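Local coordinates for protein malonyl CoA reductase (malonate semialdehyde-forming) (Sulfolobus tokodaii, PDB 2EP5) that probably reduces malonyl-CoA to malonate semialdehyde with NADPH, as a member of the aspartate-semialdehyde dehydrogenase family, at residues L85-A90 with A108-M113. Sequence-based numbering, arbitrary orientation.
Sequences LPNELA and ASPFRM
Ala90 and Ala108 meet methyl to methyl, CB to CB at 3.4 Å, where two neighbouring parallel strands of the Rossmann-type NAD(P)-binding domain end. Residues 85-90 follow strand 80-83 and begin helix 87-99. Residues 108-113 follow strand 103-106, the next in the sheet. The Ala108 methyl also touches the backbone of the first segment, with CB 3.4 Å from Leu85 O. Beside it, the ring of Pro110 lies against the helix start, its CG 3.3 Å from Asn87 O and 4.1 Å from Ala90 CB. The amide of Asn87 lies against Ser109, near its backbone N and its hydroxyl. The Asn87 CG lies beside the backbone N, chi1 -68°, which brings the amide up to Ser109. An alanine in place of Asn87 would probably open a gap beside Ser109 and leave the Ser109 hydroxyl without its amide neighbour. The site is near the predicted catalytic centre: the Asn87 side chain is about 9 Å from that of Cys151. Further out, Ser109 to Arg112 form a type II beta turn, closed by Arg112 N to Ser109 O at 3.0 Å. Arg112 also forms a salt bridge with Glu211 of helix 204-215. The guanidinium of Arg112 lies back along the turn, with Ser109 CA over the centre of one face, 3.3 Å from its plane.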
ATOM      1  N   LEU A  85      17.475  22.915  -6.926  1.00 21.45           N
ATOM      2  CA  LEU A  85      17.394  22.516  -8.329  1.00 21.93           C
ATOM      3  C   LEU A  85      17.688  21.034  -8.543  1.00 22.67           C
ATOM      4  O   LEU A  85      18.419  20.407  -7.767  1.00 22.46           O
ATOM      5  CB  LEU A  85      18.391  23.319  -9.157  1.00 18.02           C
ATOM      6  CG  LEU A  85      18.168  24.817  -9.315  1.00 20.42           C
ATOM      7  CD1 LEU A  85      19.483  25.478  -9.756  1.00 18.81           C
ATOM      8  CD2 LEU A  85      17.045  25.072 -10.323  1.00 15.86           C
ATOM      9  N   PRO A  86      17.104  20.444  -9.594  1.00 23.33           N
ATOM     10  CA  PRO A  86      17.413  19.025  -9.792  1.00 22.82           C
ATOM     11  C   PRO A  86      18.893  18.882 -10.185  1.00 23.07           C
ATOM     12  O   PRO A  86      19.480  19.777 -10.804  1.00 22.12           O
ATOM     13  CB  PRO A  86      16.435  18.594 -10.895  1.00 22.37           C
ATOM     14  CG  PRO A  86      16.037  19.881 -11.577  1.00 24.61           C
ATOM     15  CD  PRO A  86      15.976  20.876 -10.442  1.00 24.27           C
ATOM     16  N   ASN A  87      19.486  17.758  -9.800  1.00 21.84           N
ATOM     17  CA  ASN A  87      20.889  17.473 -10.065  1.00 23.13           C
ATOM     18  C   ASN A  87      21.343  17.704 -11.509  1.00 22.76           C
ATOM     19  O   ASN A  87      22.433  18.227 -11.739  1.00 22.90           O
ATOM     20  CB  ASN A  87      21.208  16.028  -9.638  1.00 20.92           C
ATOM     21  CG  ASN A  87      21.134  15.830  -8.126  1.00 21.05           C
ATOM     22  OD1 ASN A  87      21.016  14.699  -7.633  1.00 21.13           O
ATOM     23  ND2 ASN A  87      21.219  16.928  -7.385  1.00 17.17           N
ATOM     24  N   GLU A  88      20.515  17.332 -12.477  1.00 23.53           N
ATOM     25  CA  GLU A  88      20.881  17.488 -13.888  1.00 25.76           C
ATOM     26  C   GLU A  88      20.823  18.915 -14.438  1.00 24.13           C
ATOM     27  O   GLU A  88      21.166  19.141 -15.597  1.00 23.41           O
ATOM     28  CB  GLU A  88      20.007  16.589 -14.767  1.00 26.93           C
ATOM     29  CG  GLU A  88      19.214  15.548 -14.003  1.00 34.79           C
ATOM     30  CD  GLU A  88      18.167  16.163 -13.087  1.00 37.66           C
ATOM     31  OE1 GLU A  88      17.260  16.871 -13.590  1.00 38.97           O
ATOM     32  OE2 GLU A  88      18.257  15.937 -11.861  1.00 37.84           O
ATOM     33  N   LEU A  89      20.401  19.879 -13.626  1.00 24.39           N
ATOM     34  CA  LEU A  89      20.319  21.262 -14.106  1.00 25.66           C
ATOM     35  C   LEU A  89      21.119  22.237 -13.256  1.00 25.01           C
ATOM     36  O   LEU A  89      21.427  23.342 -13.690  1.00 26.73           O
ATOM     37  CB  LEU A  89      18.859  21.727 -14.127  1.00 26.59           C
ATOM     38  CG  LEU A  89      17.867  20.901 -14.946  1.00 30.53           C
ATOM     39  CD1 LEU A  89      16.443  21.413 -14.728  1.00 29.99           C
ATOM     40  CD2 LEU A  89      18.248  20.975 -16.415  1.00 30.29           C
ATOM     41  N   ALA A  90      21.459  21.817 -12.047  1.00 24.14           N
ATOM     42  CA  ALA A  90      22.172  22.667 -11.110  1.00 24.38           C
ATOM     43  C   ALA A  90      23.560  23.186 -11.484  1.00 24.94           C
ATOM     44  O   ALA A  90      23.871  24.336 -11.191  1.00 24.51           O
ATOM     45  CB  ALA A  90      22.242  21.970  -9.748  1.00 22.78           C
ATOM     46  N   ALA A 108      21.858  20.379  -4.296  1.00 19.20           N
ATOM     47  CA  ALA A 108      21.942  19.578  -5.521  1.00 20.37           C
ATOM     48  C   ALA A 108      23.351  18.987  -5.579  1.00 20.91           C
ATOM     49  O   ALA A 108      24.304  19.602  -5.112  1.00 21.27           O
ATOM     50  CB  ALA A 108      21.686  20.444  -6.743  1.00 18.87           C
ATOM     51  N   SER A 109      23.476  17.807  -6.175  1.00 21.68           N
ATOM     52  CA  SER A 109      24.754  17.087  -6.262  1.00 21.57           C
ATOM     53  C   SER A 109      25.997  17.714  -6.928  1.00 21.25           C
ATOM     54  O   SER A 109      27.116  17.506  -6.456  1.00 22.74           O
ATOM     55  CB  SER A 109      24.502  15.716  -6.885  1.00 18.65           C
ATOM     56  OG  SER A 109      23.987  15.861  -8.187  1.00 20.63           O
ATOM     57  N   PRO A 110      25.834  18.468  -8.028  1.00 20.94           N
ATOM     58  CA  PRO A 110      27.025  19.058  -8.660  1.00 21.39           C
ATOM     59  C   PRO A 110      27.944  19.837  -7.706  1.00 21.95           C
ATOM     60  O   PRO A 110      27.474  20.627  -6.886  1.00 21.75           O
ATOM     61  CB  PRO A 110      26.428  19.949  -9.748  1.00 21.67           C
ATOM     62  CG  PRO A 110      25.189  19.185 -10.145  1.00 19.60           C
ATOM     63  CD  PRO A 110      24.620  18.793  -8.795  1.00 19.74           C
ATOM     64  N   PHE A 111      29.248  19.583  -7.810  1.00 20.48           N
ATOM     65  CA  PHE A 111      30.254  20.247  -6.982  1.00 21.92           C
ATOM     66  C   PHE A 111      30.388  19.731  -5.548  1.00 22.81           C
ATOM     67  O   PHE A 111      31.341  20.089  -4.855  1.00 22.83           O
ATOM     68  CB  PHE A 111      29.990  21.755  -6.922  1.00 23.74           C
ATOM     69  CG  PHE A 111      30.191  22.465  -8.227  1.00 26.33           C
ATOM     70  CD1 PHE A 111      31.461  22.563  -8.793  1.00 27.24           C
ATOM     71  CD2 PHE A 111      29.108  23.038  -8.894  1.00 26.71           C
ATOM     72  CE1 PHE A 111      31.652  23.225 -10.007  1.00 27.86           C
ATOM     73  CE2 PHE A 111      29.285  23.700 -10.105  1.00 27.57           C
ATOM     74  CZ  PHE A 111      30.565  23.793 -10.665  1.00 28.81           C
ATOM     75  N   ARG A 112      29.454  18.899  -5.092  1.00 23.01           N
ATOM     76  CA  ARG A 112      29.516  18.409  -3.713  1.00 23.22           C
ATOM     77  C   ARG A 112      30.880  17.865  -3.314  1.00 22.69           C
ATOM     78  O   ARG A 112      31.300  18.005  -2.164  1.00 23.61           O
ATOM     79  CB  ARG A 112      28.476  17.320  -3.474  1.00 21.45           C
ATOM     80  CG  ARG A 112      27.088  17.815  -3.156  1.00 24.28           C
ATOM     81  CD  ARG A 112      26.213  16.611  -2.842  1.00 25.38           C
ATOM     82  NE  ARG A 112      24.784  16.893  -2.850  1.00 21.28           N
ATOM     83  CZ  ARG A 112      23.873  15.975  -3.151  1.00 22.25           C
ATOM     84  NH1 ARG A 112      24.260  14.744  -3.467  1.00 20.09           N
ATOM     85  NH2 ARG A 112      22.581  16.278  -3.136  1.00 19.32           N
ATOM     86  N   MET A 113      31.571  17.248  -4.265  1.00 22.69           N
ATOM     87  CA  MET A 113      32.877  16.676  -3.984  1.00 22.31           C
ATOM     88  C   MET A 113      34.048  17.530  -4.486  1.00 21.93           C
ATOM     89  O   MET A 113      35.182  17.057  -4.564  1.00 21.61           O
ATOM     90  CB  MET A 113      32.950  15.255  -4.557  1.00 20.22           C
ATOM     91  CG  MET A 113      31.967  14.271  -3.908  1.00 19.62           C
ATOM     92  SD  MET A 113      32.145  14.116  -2.089  1.00 22.82           S
ATOM     93  CE  MET A 113      33.713  13.210  -1.953  1.00 22.33           C
TER